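Local coordinates for protein putative alpha KG dependent 2,4-D dioxygenase (Burkholderia xenovorans, PDB 5J92) that binds an iron(II) ion and, as a member of the TfdA family, probably catalyses oxidations that depend on 2-oxoglutarate, at residues P18-R23 with F151-A156; P49-P54 with L261-N266; H203-T208 with L217-H222. One frame throughout, in Å; residues are numbered along the deposited sequence.

Interactions 1 and 2 share one sheet, in which strands 21-25 and 50-53 are neighbours: V50 N lies 2.9 Å from I20 O, and I52 N 2.9 Å from A22 O. Their centres are about 10 Å apart. Interaction 3 sits farther off, its centre about 16 Å from that of interaction 1 and about 20 Å from that of interaction 2, and meets interaction 1 where M154 touches L217 and L219. The iron is held by H122, D124 and H271, and the contacts lie at increasing distance from it: the side chain of W264 in interaction 2 about 5 Å, that of F151 in interaction 1 about 8 Å, that of Y218 in interaction 3 about 12 Å.

Interaction 1 (P18-R23 with F151-A156); sequences PFIAAR and FADMRA
The F19 ring turns an edge to D153, whose OD2 lies near the ring plane 3.2 Å from CD1; ring and carboxylate planes are 55° apart. The methyl of A156 reaches the same ring obliquely, its CB 3.8 Å from F19 CE1. The R155 guanidinium uses its edge twice. Side-on, NE and NH2 grip D153, one to each oxygen and both on the syn side, with R155 NH2 2.8 Å from D153 OD2. NH2 also donates to F19 O at 2.9 Å, a bent bond that stays in the guanidinium plane but meets the carbonyl from above its own plane. A bend at chi3 (-59°) folds the arginine back toward D153. This aspartate is the N-cap of helix 154-159: A156 N donates to D153 OD1 at 3.1 Å from above the carboxylate plane, on the face opposite R155 NE, and R155 N adds a weak, bent bond to the same oxygen. The I20 and D153 side chains pass in opposite directions, I20 CG1 3.8 Å from D153 CB, and I20 CG2 meets F151 CB at 4.1 Å, joining the loop before strand 21-25 to the end of strand 149-153. R155 NH1 hydrogen-bonds Q47 O. The buried carboxylate is thus satisfied by an arginine and a helix start, which would probably both favour its ionised form, while the arginine ties the F19 backbone to the capped helix end.

Interaction 2 (P49-P54 with L261-N266); sequences PVLIFP and LVMWDN
F53 CE1 meets M263 SD at 4.0 Å, a Met-aromatic contact with the sulfur at the ring edge, 80° off the ring normal. The extended M263 chain, its CG trans to the backbone N (chi1 156°), carries the sulfur there. The same edge has L261 O beside it, 3.4 Å from F53 CD1. On the other face of the sheet, V50 CG1 touches V262 CG1 at 3.8 Å, I52 CG1 lies alongside V262 CG2 at 4.0 Å, and V50 CG2 packs on the CB of W264. These contacts follow from antiparallel pairing of strands 50-53 and 261-265, which lie between strands 21-25 and 132-139 in the major sheet of the double-stranded beta-helix (jelly roll) of 2-oxoglutarate-dependent dioxygenases. L51 with M263 and F53 with L261 are hydrogen-bonded pairs, alternating with the non-hydrogen-bonded V50-W264 and I52-V262; L51 N reaches M263 O at 2.7 Å in a nearly straight bond. At the end, D265 N donates to P49 O at 2.8 Å, as does a water. Farther out, F66 meets the F53 ring edge-to-face, H209 and R267 bind the D265 carboxylate, and the W264 ring meets those of the iron ligand H271 and of F151, planes at about 55° in each case.

Interaction 3 (H203-T208 with L217-H222); sequences HELVRT and LYLSSH
Y218 extends its ring away from its own backbone N (chi1 -158°), while R207 turns CG beside its N and bends at chi3 (70°), and the two meet flat on flat. The guanidinium stacks on one face of the phenol with planes 10° apart and centres 3.8 Å apart, a cation-pi contact in which NH2 sits over the ring, 3.3 Å from Y218 CZ. Farther back along the arginine, R207 CD lies over the same face, 4.1 Å from the Y218 ring centroid, a CH-pi contact. E204 O lies in plane at the ring's edge, nearest on the ring to CD2. H203 approaches obliquely, its CB 3.6 Å from Y218 CE2, while Y218 OH lies above one face of the imidazole, offset toward its rim. The backbone is fixed where Y218 N donates to L205 O at 2.8 Å, in the carbonyl plane. Here the outermost strand 215-217 runs antiparallel to strand 201-208 in a four-stranded sheet; V206 and L217 form a non-hydrogen-bonded pair, after which the chain swings off in an inverse gamma turn centred on Y218. Beyond the turn L219 CD2 meets L205 CD1 at 4.0 Å, and both leucines rest on L241 of helix 231-245. The imidazole of H203 is held by a bond from NE2 to L128 O and by the ring of Y176, whose hydroxyl bonds to Y218 O.

Interaction 1 (P18-R23 with F151-A156)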
loop_
_atom_site.group_PDB
_atom_site.type_symbol
_atom_site.label_atom_id
_atom_site.label_comp_id
_atom_site.label_asym_id
_atom_site.label_seq_id
_atom_site.Cartn_x
_atom_site.Cartn_y
_atom_site.Cartn_z
ATOM N N PRO A 18 -1.936 22.295 -8.222
ATOM C CA PRO A 18 -3.181 22.909 -8.722
ATOM C C PRO A 18 -4.308 22.932 -7.691
ATOM O O PRO A 18 -5.145 23.842 -7.728
ATOM C CB PRO A 18 -3.528 22.059 -9.956
ATOM C CG PRO A 18 -2.669 20.838 -9.846
ATOM C CD PRO A 18 -1.427 21.260 -9.135
ATOM N N PHE A 19 -4.358 21.988 -6.757
ATOM C CA PHE A 19 -5.478 22.031 -5.819
ATOM C C PHE A 19 -5.190 21.565 -4.395
ATOM O O PHE A 19 -6.089 21.673 -3.555
ATOM C CB PHE A 19 -6.666 21.228 -6.397
ATOM C CG PHE A 19 -6.320 19.835 -6.862
ATOM C CD1 PHE A 19 -6.190 18.790 -5.952
ATOM C CD2 PHE A 19 -6.189 19.554 -8.219
ATOM C CE1 PHE A 19 -5.905 17.492 -6.377
ATOM C CE2 PHE A 19 -5.900 18.262 -8.658
ATOM C CZ PHE A 19 -5.757 17.221 -7.731
ATOM N N ILE A 20 -3.998 21.073 -4.075
ATOM C CA ILE A 20 -3.713 20.578 -2.727
ATOM C C ILE A 20 -3.035 21.636 -1.866
ATOM O O ILE A 20 -3.354 21.775 -0.685
ATOM C CB ILE A 20 -2.849 19.304 -2.783
ATOM C CG1 ILE A 20 -3.597 18.178 -3.493
ATOM C CG2 ILE A 20 -2.449 18.883 -1.352
ATOM C CD1 ILE A 20 -2.746 16.942 -3.712
ATOM N N ALA A 21 -2.070 22.364 -2.426
ATOM C CA ALA A 21 -1.155 23.155 -1.621
ATOM C C ALA A 21 -0.901 24.506 -2.268
ATOM O O ALA A 21 -0.866 24.631 -3.495
ATOM C CB ALA A 21 0.186 22.428 -1.422
ATOM N N ALA A 22 -0.703 25.513 -1.420
ATOM C CA ALA A 22 -0.360 26.849 -1.883
ATOM C C ALA A 22 0.510 27.537 -0.844
ATOM O O ALA A 22 0.334 27.341 0.365
ATOM C CB ALA A 22 -1.606 27.702 -2.139
ATOM N N ARG A 23 1.406 28.388 -1.331
ATOM C CA ARG A 23 2.164 29.291 -0.482
ATOM C C ARG A 23 1.398 30.590 -0.278
ATOM O O ARG A 23 0.673 31.064 -1.164
ATOM C CB ARG A 23 3.537 29.594 -1.095
ATOM C CG ARG A 23 4.525 28.427 -0.959
ATOM C CD ARG A 23 5.921 28.752 -1.502
ATOM N NE ARG A 23 6.873 27.695 -1.151
ATOM C CZ ARG A 23 6.975 26.530 -1.781
ATOM N NH1 ARG A 23 6.199 26.270 -2.833
ATOM N NH2 ARG A 23 7.864 25.630 -1.376
ATOM N N PHE A 151 1.076 14.776 1.022
ATOM C CA PHE A 151 -0.317 15.056 1.338
ATOM C C PHE A 151 -1.191 14.476 0.243
ATOM O O PHE A 151 -0.951 14.727 -0.942
ATOM C CB PHE A 151 -0.570 16.566 1.487
ATOM C CG PHE A 151 0.242 17.203 2.575
ATOM C CD1 PHE A 151 -0.229 17.213 3.880
ATOM C CD2 PHE A 151 1.490 17.766 2.299
ATOM C CE1 PHE A 151 0.517 17.790 4.904
ATOM C CE2 PHE A 151 2.247 18.344 3.311
ATOM C CZ PHE A 151 1.756 18.355 4.621
ATOM N N ALA A 152 -2.206 13.717 0.640
ATOM C CA ALA A 152 -3.122 13.080 -0.293
ATOM C C ALA A 152 -4.501 13.706 -0.157
ATOM O O ALA A 152 -5.062 13.758 0.947
ATOM C CB ALA A 152 -3.174 11.570 -0.061
ATOM N N ASP A 153 -5.041 14.179 -1.276
ATOM C CA ASP A 153 -6.304 14.923 -1.279
ATOM C C ASP A 153 -7.485 13.951 -1.242
ATOM O O ASP A 153 -7.784 13.291 -2.243
ATOM C CB ASP A 153 -6.367 15.820 -2.510
ATOM C CG ASP A 153 -7.556 16.794 -2.479
ATOM O OD1 ASP A 153 -8.545 16.539 -1.743
ATOM O OD2 ASP A 153 -7.483 17.815 -3.210
ATOM N N MET A 154 -8.155 13.855 -0.088
ATOM C CA MET A 154 -9.309 12.969 0.054
ATOM C C MET A 154 -10.566 13.497 -0.643
ATOM O O MET A 154 -11.513 12.721 -0.854
ATOM C CB MET A 154 -9.622 12.732 1.537
ATOM C CG MET A 154 -8.506 12.032 2.317
ATOM S SD MET A 154 -8.098 10.412 1.643
ATOM C CE MET A 154 -6.655 10.790 0.696
ATOM N N ARG A 155 -10.624 14.800 -0.939
ATOM C CA ARG A 155 -11.731 15.336 -1.735
ATOM C C ARG A 155 -11.598 14.897 -3.188
ATOM O O ARG A 155 -12.559 14.402 -3.794
ATOM C CB ARG A 155 -11.756 16.867 -1.656
ATOM C CG ARG A 155 -11.483 17.439 -0.276
ATOM C CD ARG A 155 -11.101 18.908 -0.361
ATOM N NE ARG A 155 -9.901 19.095 -1.194
ATOM C CZ ARG A 155 -9.401 20.275 -1.558
ATOM N NH1 ARG A 155 -9.985 21.408 -1.161
ATOM N NH2 ARG A 155 -8.299 20.323 -2.311
ATOM N N ALA A 156 -10.403 15.093 -3.764
ATOM C CA ALA A 156 -10.146 14.666 -5.129
ATOM C C ALA A 156 -10.340 13.163 -5.272
ATOM O O ALA A 156 -10.897 12.690 -6.269
ATOM C CB ALA A 156 -8.721 15.065 -5.542
#

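Interaction 2 (P49-P54 with L261-N266)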
loop_
_atom_site.group_PDB
_atom_site.type_symbol
_atom_site.label_atom_id
_atom_site.label_comp_id
_atom_site.label_asym_id
_atom_site.label_seq_id
_atom_site.Cartn_x
_atom_site.Cartn_y
_atom_site.Cartn_z
ATOM N N PRO A 49 -6.038 22.754 1.021
ATOM C CA PRO A 49 -5.961 22.302 2.428
ATOM C C PRO A 49 -4.543 22.266 3.009
ATOM O O PRO A 49 -4.403 22.083 4.236
ATOM C CB PRO A 49 -6.582 20.895 2.381
ATOM C CG PRO A 49 -6.484 20.474 0.970
ATOM C CD PRO A 49 -6.591 21.723 0.133
ATOM N N VAL A 50 -3.502 22.436 2.186
ATOM C CA VAL A 50 -2.120 22.590 2.647
ATOM C C VAL A 50 -1.690 24.015 2.332
ATOM O O VAL A 50 -1.696 24.425 1.164
ATOM C CB VAL A 50 -1.150 21.592 1.989
ATOM C CG1 VAL A 50 0.298 21.816 2.515
ATOM C CG2 VAL A 50 -1.591 20.143 2.203
ATOM N N LEU A 51 -1.352 24.783 3.372
ATOM C CA LEU A 51 -0.873 26.149 3.231
ATOM C C LEU A 51 0.546 26.246 3.781
ATOM O O LEU A 51 0.835 25.762 4.890
ATOM C CB LEU A 51 -1.804 27.139 3.955
ATOM C CG LEU A 51 -3.240 27.262 3.432
ATOM C CD1 LEU A 51 -4.060 28.205 4.307
ATOM C CD2 LEU A 51 -3.238 27.773 2.001
ATOM N N ILE A 52 1.416 26.879 3.007
ATOM C CA ILE A 52 2.843 26.995 3.297
ATOM C C ILE A 52 3.151 28.470 3.490
ATOM O O ILE A 52 2.949 29.276 2.569
ATOM C CB ILE A 52 3.696 26.428 2.152
ATOM C CG1 ILE A 52 3.324 24.976 1.883
ATOM C CG2 ILE A 52 5.170 26.621 2.444
ATOM C CD1 ILE A 52 3.338 24.644 0.406
ATOM N N PHE A 53 3.656 28.825 4.664
ATOM C CA PHE A 53 4.087 30.197 4.923
ATOM C C PHE A 53 5.612 30.213 4.961
ATOM O O PHE A 53 6.217 29.749 5.943
ATOM C CB PHE A 53 3.495 30.713 6.241
ATOM C CG PHE A 53 1.993 30.585 6.324
ATOM C CD1 PHE A 53 1.405 29.405 6.775
ATOM C CD2 PHE A 53 1.167 31.638 5.961
ATOM C CE1 PHE A 53 0.027 29.276 6.854
ATOM C CE2 PHE A 53 -0.213 31.523 6.044
ATOM C CZ PHE A 53 -0.784 30.346 6.493
ATOM N N PRO A 54 6.279 30.686 3.913
ATOM C CA PRO A 54 7.745 30.607 3.877
ATOM C C PRO A 54 8.402 31.525 4.897
ATOM O O PRO A 54 7.861 32.567 5.274
ATOM C CB PRO A 54 8.096 31.051 2.446
ATOM C CG PRO A 54 6.823 30.876 1.647
ATOM C CD PRO A 54 5.710 31.168 2.641
ATOM N N LEU A 261 6.591 27.271 7.412
ATOM C CA LEU A 261 5.481 26.910 8.288
ATOM C C LEU A 261 4.407 26.288 7.405
ATOM O O LEU A 261 3.819 26.970 6.557
ATOM C CB LEU A 261 4.949 28.121 9.051
ATOM C CG LEU A 261 4.188 27.885 10.360
ATOM C CD1 LEU A 261 3.704 29.206 10.923
ATOM C CD2 LEU A 261 3.010 26.956 10.190
ATOM N N VAL A 262 4.141 25.003 7.608
ATOM C CA VAL A 262 3.161 24.279 6.808
ATOM C C VAL A 262 1.975 23.958 7.705
ATOM O O VAL A 262 2.130 23.338 8.768
ATOM C CB VAL A 262 3.741 23.005 6.176
ATOM C CG1 VAL A 262 2.641 22.246 5.414
ATOM C CG2 VAL A 262 4.890 23.358 5.242
ATOM N N MET A 263 0.804 24.411 7.274
ATOM C CA MET A 263 -0.461 24.225 7.967
ATOM C C MET A 263 -1.357 23.393 7.069
ATOM O O MET A 263 -1.503 23.713 5.880
ATOM C CB MET A 263 -1.074 25.594 8.285
ATOM C CG MET A 263 -2.565 25.660 8.470
ATOM S SD MET A 263 -3.024 27.404 8.579
ATOM C CE MET A 263 -4.745 27.269 9.053
ATOM N N TRP A 264 -1.890 22.278 7.597
ATOM C CA TRP A 264 -2.731 21.417 6.775
ATOM C C TRP A 264 -4.004 21.021 7.508
ATOM O O TRP A 264 -4.032 20.883 8.737
ATOM C CB TRP A 264 -1.969 20.164 6.263
ATOM C CG TRP A 264 -1.643 19.090 7.290
ATOM C CD1 TRP A 264 -2.421 18.019 7.652
ATOM C CD2 TRP A 264 -0.439 18.978 8.044
ATOM N NE1 TRP A 264 -1.775 17.256 8.610
ATOM C CE2 TRP A 264 -0.553 17.825 8.862
ATOM C CE3 TRP A 264 0.728 19.746 8.122
ATOM C CZ2 TRP A 264 0.454 17.424 9.724
ATOM C CZ3 TRP A 264 1.728 19.341 8.995
ATOM C CH2 TRP A 264 1.585 18.197 9.783
ATOM N N ASP A 265 -5.067 20.875 6.721
ATOM C CA ASP A 265 -6.418 20.598 7.215
ATOM C C ASP A 265 -6.626 19.085 7.199
ATOM O O ASP A 265 -6.812 18.479 6.144
ATOM C CB ASP A 265 -7.435 21.351 6.359
ATOM C CG ASP A 265 -8.858 21.306 6.927
ATOM O OD1 ASP A 265 -9.134 20.462 7.810
ATOM O OD2 ASP A 265 -9.691 22.139 6.493
ATOM N N ASN A 266 -6.575 18.465 8.382
ATOM C CA ASN A 266 -6.783 17.026 8.483
ATOM C C ASN A 266 -8.179 16.595 8.046
ATOM O O ASN A 266 -8.387 15.412 7.756
ATOM C CB ASN A 266 -6.507 16.560 9.914
ATOM C CG ASN A 266 -5.047 16.714 10.298
ATOM O OD1 ASN A 266 -4.229 15.889 9.930
ATOM N ND2 ASN A 266 -4.718 17.774 11.029
HETATM O O HOH W 1 -4.691 24.354 5.841
#

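Interaction 3 (H203-T208 with L217-H222)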
loop_
_atom_site.group_PDB
_atom_site.type_symbol
_atom_site.label_atom_id
_atom_site.label_comp_id
_atom_site.label_asym_id
_atom_site.label_seq_id
_atom_site.Cartn_x
_atom_site.Cartn_y
_atom_site.Cartn_z
ATOM N N HIS A 203 -16.200 7.026 13.097
ATOM C CA HIS A 203 -16.451 8.231 12.314
ATOM C C HIS A 203 -17.074 7.844 10.980
ATOM O O HIS A 203 -16.814 6.760 10.453
ATOM C CB HIS A 203 -15.161 9.028 12.029
ATOM C CG HIS A 203 -14.441 9.501 13.254
ATOM N ND1 HIS A 203 -14.977 10.424 14.124
ATOM C CD2 HIS A 203 -13.212 9.201 13.733
ATOM C CE1 HIS A 203 -14.122 10.648 15.107
ATOM N NE2 HIS A 203 -13.041 9.923 14.892
ATOM N N GLU A 204 -17.873 8.757 10.425
ATOM C CA GLU A 204 -18.448 8.555 9.102
ATOM C C GLU A 204 -17.364 8.592 8.032
ATOM O O GLU A 204 -16.444 9.412 8.088
ATOM C CB GLU A 204 -19.493 9.634 8.816
ATOM C CG GLU A 204 -20.754 9.505 9.669
ATOM C CD GLU A 204 -21.746 10.619 9.415
ATOM O OE1 GLU A 204 -21.453 11.499 8.569
ATOM O OE2 GLU A 204 -22.814 10.627 10.073
ATOM N N LEU A 205 -17.511 7.738 7.021
ATOM C CA LEU A 205 -16.493 7.615 5.988
ATOM C C LEU A 205 -16.552 8.758 4.979
ATOM O O LEU A 205 -15.505 9.197 4.496
ATOM C CB LEU A 205 -16.631 6.264 5.270
ATOM C CG LEU A 205 -15.609 5.945 4.158
ATOM C CD1 LEU A 205 -14.154 5.924 4.681
ATOM C CD2 LEU A 205 -15.959 4.652 3.477
ATOM N N VAL A 206 -17.737 9.269 4.657
ATOM C CA VAL A 206 -17.862 10.356 3.688
ATOM C C VAL A 206 -18.111 11.644 4.462
ATOM O O VAL A 206 -19.162 11.812 5.092
ATOM C CB VAL A 206 -18.971 10.089 2.659
ATOM C CG1 VAL A 206 -19.105 11.280 1.713
ATOM C CG2 VAL A 206 -18.661 8.819 1.881
ATOM N N ARG A 207 -17.143 12.554 4.414
ATOM C CA ARG A 207 -17.199 13.819 5.125
ATOM C C ARG A 207 -17.695 14.935 4.223
ATOM O O ARG A 207 -17.538 14.893 3.002
ATOM C CB ARG A 207 -15.814 14.207 5.656
ATOM C CG ARG A 207 -14.961 13.037 6.122
ATOM C CD ARG A 207 -13.764 13.551 6.897
ATOM N NE ARG A 207 -14.204 14.094 8.177
ATOM C CZ ARG A 207 -13.400 14.475 9.166
ATOM N NH1 ARG A 207 -13.928 14.945 10.288
ATOM N NH2 ARG A 207 -12.086 14.382 9.046
ATOM N N THR A 208 -18.255 15.966 4.852
ATOM C CA THR A 208 -18.591 17.210 4.176
ATOM C C THR A 208 -17.878 18.350 4.885
ATOM O O THR A 208 -18.096 18.583 6.077
ATOM C CB THR A 208 -20.098 17.449 4.151
ATOM O OG1 THR A 208 -20.728 16.372 3.452
ATOM C CG2 THR A 208 -20.398 18.758 3.445
ATOM N N LEU A 217 -13.175 11.437 1.539
ATOM C CA LEU A 217 -13.054 10.162 2.234
ATOM C C LEU A 217 -12.266 10.326 3.536
ATOM O O LEU A 217 -11.182 10.915 3.548
ATOM C CB LEU A 217 -12.359 9.121 1.338
ATOM C CG LEU A 217 -13.098 8.676 0.071
ATOM C CD1 LEU A 217 -12.223 7.816 -0.868
ATOM C CD2 LEU A 217 -14.366 7.919 0.478
ATOM N N TYR A 218 -12.802 9.787 4.634
ATOM C CA TYR A 218 -12.099 9.829 5.913
ATOM C C TYR A 218 -11.184 8.607 6.034
ATOM O O TYR A 218 -11.353 7.743 6.894
ATOM C CB TYR A 218 -13.085 9.892 7.075
ATOM C CG TYR A 218 -12.491 10.452 8.342
ATOM C CD1 TYR A 218 -11.130 10.706 8.441
ATOM C CD2 TYR A 218 -13.295 10.755 9.436
ATOM C CE1 TYR A 218 -10.579 11.246 9.585
ATOM C CE2 TYR A 218 -12.753 11.297 10.591
ATOM C CZ TYR A 218 -11.398 11.542 10.660
ATOM O OH TYR A 218 -10.843 12.080 11.806
ATOM N N LEU A 219 -10.150 8.588 5.200
ATOM C CA LEU A 219 -9.189 7.499 5.248
ATOM C C LEU A 219 -8.105 7.803 6.275
ATOM O O LEU A 219 -7.799 8.963 6.555
ATOM C CB LEU A 219 -8.555 7.268 3.873
ATOM C CG LEU A 219 -9.548 6.957 2.736
ATOM C CD1 LEU A 219 -8.802 6.637 1.444
ATOM C CD2 LEU A 219 -10.478 5.816 3.123
ATOM N N SER A 220 -7.542 6.743 6.851
ATOM C CA SER A 220 -6.444 6.892 7.792
ATOM C C SER A 220 -5.925 5.508 8.117
ATOM O O SER A 220 -6.698 4.548 8.173
ATOM C CB SER A 220 -6.895 7.604 9.085
ATOM O OG SER A 220 -5.796 7.858 9.930
ATOM N N SER A 221 -4.619 5.416 8.373
ATOM C CA SER A 221 -4.092 4.151 8.870
ATOM C C SER A 221 -4.796 3.720 10.153
ATOM O O SER A 221 -4.739 2.540 10.511
ATOM C CB SER A 221 -2.591 4.263 9.126
ATOM O OG SER A 221 -2.357 5.160 10.200
ATOM N N HIS A 222 -5.421 4.662 10.873
ATOM C CA HIS A 222 -6.126 4.342 12.107
ATOM C C HIS A 222 -7.430 3.599 11.863
ATOM O O HIS A 222 -7.917 2.937 12.781
ATOM C CB HIS A 222 -6.401 5.622 12.903
ATOM C CG HIS A 222 -5.183 6.471 13.108
ATOM N ND1 HIS A 222 -5.144 7.810 12.793
ATOM C CD2 HIS A 222 -3.959 6.166 13.605
ATOM C CE1 HIS A 222 -3.950 8.298 13.083
ATOM N NE2 HIS A 222 -3.209 7.319 13.572
#